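Local coordinates for protein triacylglycerol lipase (Clostridium botulinum, PDB 5AH1) that hydrolyses synthetic polyesters and, as its classification implies, probably triacylglycerols, as a zinc-binding esterase of the alpha/beta-hydrolase family, at residues I170-K175 with G217-H222. Sequence-based numbering, arbitrary orientation. Where two conformers were deposited one is given.
Sequences ISNENK and GKHWIH
With chi1 at -65°, Asn172 holds its amide beside its own backbone N and presents OD1 to the backbone of His219, while a bend at the last torsion of Lys175 (chi4 -67°) turns NZ to the carbonyl oxygen of that same residue. Both polar atoms of the His219 backbone are thereby gripped by side chains of 170-175. His219 N donates to Asn172 OD1 over 2.8 Å in a nearly straight bond (162° at the hydrogen), although the donor is tilted out of the carbonyl plane. Lys175 NZ lies 2.8 Å from His219 O and also 2.9 Å from Asn172 O, the latter in the carbonyl plane on a lone pair; one ammonium thus ties its own loop to the facing one. Within 170-175 the chain is tied back on itself by an ST motif, in which Asn174 N donates to Ser171 OG at 2.8 Å, and by the backbone bond from Ser171 N to Asn174 O.

Apolar packing centres on Trp220. CG2 of Ile170 sits over one face of the indole, 3.9 Å from the centroid of the six-membered ring, a CH-pi contact; CG1 and CD1 of the same side chain run on past CE3 to CB. Ser171 CA lies over that face too, Lys218 CB backs the opposite one, and Asn172 OD1 meets the ring edge 3.3 Å from Trp220 CD1. A water accepts weakly from Asn172 ND2 and donates to Gly217 O, bridging the outer end of the contact.

These loops lead into the adjacent parallel strands 176-181 and 221-227 of the central alpha/beta-hydrolase sheet, where Trp220 and His222 pair through their backbones with Ile176. Ile170 and Trp220 both reach Val140 of helix 128-140, and Trp220 also touches Leu195 of helix 183-197.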
loop_
_atom_site.group_PDB
_atom_site.type_symbol
_atom_site.label_atom_id
_atom_site.label_comp_id
_atom_site.label_asym_id
_atom_site.label_seq_id
_atom_site.Cartn_x
_atom_site.Cartn_y
_atom_site.Cartn_z
ATOM N N ILE A 170 6.479 -20.866 -4.700
ATOM C CA ILE A 170 6.962 -19.740 -5.494
ATOM C C ILE A 170 8.406 -19.963 -5.933
ATOM O O ILE A 170 9.219 -20.480 -5.171
ATOM C CB ILE A 170 6.850 -18.421 -4.686
ATOM C CG1 ILE A 170 7.103 -17.223 -5.597
ATOM C CG2 ILE A 170 7.766 -18.415 -3.431
ATOM C CD1 ILE A 170 6.667 -15.894 -4.959
ATOM N N SER A 171 8.718 -19.617 -7.173
ATOM C CA SER A 171 10.042 -19.886 -7.729
ATOM C C SER A 171 10.213 -19.080 -9.005
ATOM O O SER A 171 9.290 -18.379 -9.442
ATOM C CB SER A 171 10.201 -21.369 -8.076
ATOM O OG SER A 171 9.398 -21.699 -9.188
ATOM N N ASN A 172 11.385 -19.197 -9.627
ATOM C CA ASN A 172 11.609 -18.539 -10.908
ATOM C C ASN A 172 10.628 -19.036 -11.971
ATOM O O ASN A 172 10.282 -18.300 -12.900
ATOM C CB ASN A 172 13.037 -18.762 -11.395
ATOM C CG ASN A 172 14.080 -18.107 -10.502
ATOM O OD1 ASN A 172 13.792 -17.179 -9.737
ATOM N ND2 ASN A 172 15.318 -18.585 -10.611
ATOM N N GLU A 173 10.179 -20.278 -11.816
ATOM C CA GLU A 173 9.197 -20.874 -12.721
ATOM C C GLU A 173 7.764 -20.546 -12.284
ATOM O O GLU A 173 6.912 -20.235 -13.114
ATOM C CB GLU A 173 9.387 -22.394 -12.805
ATOM C CG GLU A 173 10.696 -22.835 -13.450
ATOM C CD GLU A 173 11.926 -22.521 -12.604
ATOM O OE1 GLU A 173 11.882 -22.722 -11.370
ATOM O OE2 GLU A 173 12.940 -22.068 -13.178
ATOM N N ASN A 174 7.507 -20.630 -10.981
ATOM C CA ASN A 174 6.190 -20.326 -10.417
ATOM C C ASN A 174 6.126 -18.891 -9.902
ATOM O O ASN A 174 6.190 -18.639 -8.682
ATOM C CB ASN A 174 5.873 -21.297 -9.283
ATOM C CG ASN A 174 5.877 -22.734 -9.735
ATOM O OD1 ASN A 174 5.477 -23.051 -10.858
ATOM N ND2 ASN A 174 6.320 -23.620 -8.861
ATOM N N LYS A 175 6.007 -17.964 -10.844
ATOM C CA LYS A 175 6.019 -16.542 -10.537
ATOM C C LYS A 175 4.660 -16.072 -10.040
ATOM O O LYS A 175 3.662 -16.801 -10.107
ATOM C CB LYS A 175 6.404 -15.736 -11.787
ATOM C CG LYS A 175 7.725 -16.097 -12.425
ATOM C CD LYS A 175 8.034 -15.090 -13.535
ATOM C CE LYS A 175 9.140 -15.535 -14.452
ATOM N NZ LYS A 175 10.432 -15.592 -13.777
ATOM N N GLY A 217 19.217 -12.827 -6.694
ATOM C CA GLY A 217 19.184 -13.842 -7.729
ATOM C C GLY A 217 17.845 -14.522 -7.917
ATOM O O GLY A 217 17.775 -15.516 -8.629
ATOM N N LYS A 218 16.785 -13.988 -7.316
ATOM C CA LYS A 218 15.459 -14.590 -7.404
ATOM C C LYS A 218 14.568 -13.739 -8.298
ATOM O O LYS A 218 14.447 -12.521 -8.093
ATOM C CB LYS A 218 14.843 -14.743 -6.011
ATOM C CG LYS A 218 15.636 -15.688 -5.141
ATOM C CD LYS A 218 15.233 -15.632 -3.673
ATOM C CE LYS A 218 16.234 -16.357 -2.789
ATOM N NZ LYS A 218 17.603 -15.754 -2.886
ATOM N N HIS A 219 13.950 -14.399 -9.276
ATOM C CA HIS A 219 13.108 -13.750 -10.281
ATOM C C HIS A 219 11.711 -14.348 -10.213
ATOM O O HIS A 219 11.232 -15.004 -11.129
ATOM C CB HIS A 219 13.783 -13.892 -11.641
ATOM C CG HIS A 219 15.177 -13.356 -11.621
ATOM N ND1 HIS A 219 15.442 -12.009 -11.510
ATOM C CD2 HIS A 219 16.378 -13.981 -11.562
ATOM C CE1 HIS A 219 16.749 -11.823 -11.450
ATOM N NE2 HIS A 219 17.339 -13.002 -11.478
ATOM N N TRP A 220 11.067 -14.091 -9.079
ATOM C CA TRP A 220 9.801 -14.708 -8.708
ATOM C C TRP A 220 8.595 -13.850 -9.069
ATOM O O TRP A 220 7.464 -14.297 -8.927
ATOM C CB TRP A 220 9.764 -14.883 -7.197
ATOM C CG TRP A 220 10.742 -15.860 -6.628
ATOM C CD1 TRP A 220 11.644 -16.640 -7.301
ATOM C CD2 TRP A 220 10.885 -16.189 -5.243
ATOM N NE1 TRP A 220 12.340 -17.426 -6.411
ATOM C CE2 TRP A 220 11.887 -17.172 -5.145
ATOM C CE3 TRP A 220 10.259 -15.740 -4.072
ATOM C CZ2 TRP A 220 12.275 -17.727 -3.921
ATOM C CZ3 TRP A 220 10.640 -16.281 -2.864
ATOM C CH2 TRP A 220 11.647 -17.263 -2.797
ATOM N N ILE A 221 8.846 -12.604 -9.474
ATOM C CA ILE A 221 7.803 -11.600 -9.632
ATOM C C ILE A 221 7.656 -11.242 -11.111
ATOM O O ILE A 221 8.597 -10.758 -11.728
ATOM C CB ILE A 221 8.135 -10.329 -8.834
ATOM C CG1 ILE A 221 8.516 -10.676 -7.379
ATOM C CG2 ILE A 221 6.972 -9.392 -8.919
ATOM C CD1 ILE A 221 7.481 -11.462 -6.615
ATOM N N HIS A 222 6.493 -11.522 -11.685
ATOM C CA HIS A 222 6.265 -11.190 -13.085
ATOM C C HIS A 222 5.816 -9.744 -13.274
ATOM O O HIS A 222 6.196 -9.093 -14.251
ATOM C CB HIS A 222 5.242 -12.140 -13.704
ATOM C CG HIS A 222 5.261 -12.143 -15.192
ATOM N ND1 HIS A 222 6.429 -12.229 -15.917
ATOM C CD2 HIS A 222 4.254 -12.095 -16.095
ATOM C CE1 HIS A 222 6.139 -12.236 -17.205
ATOM N NE2 HIS A 222 4.831 -12.136 -17.338
HETATM O O HOH W 1 17.214 -18.111 -7.761
#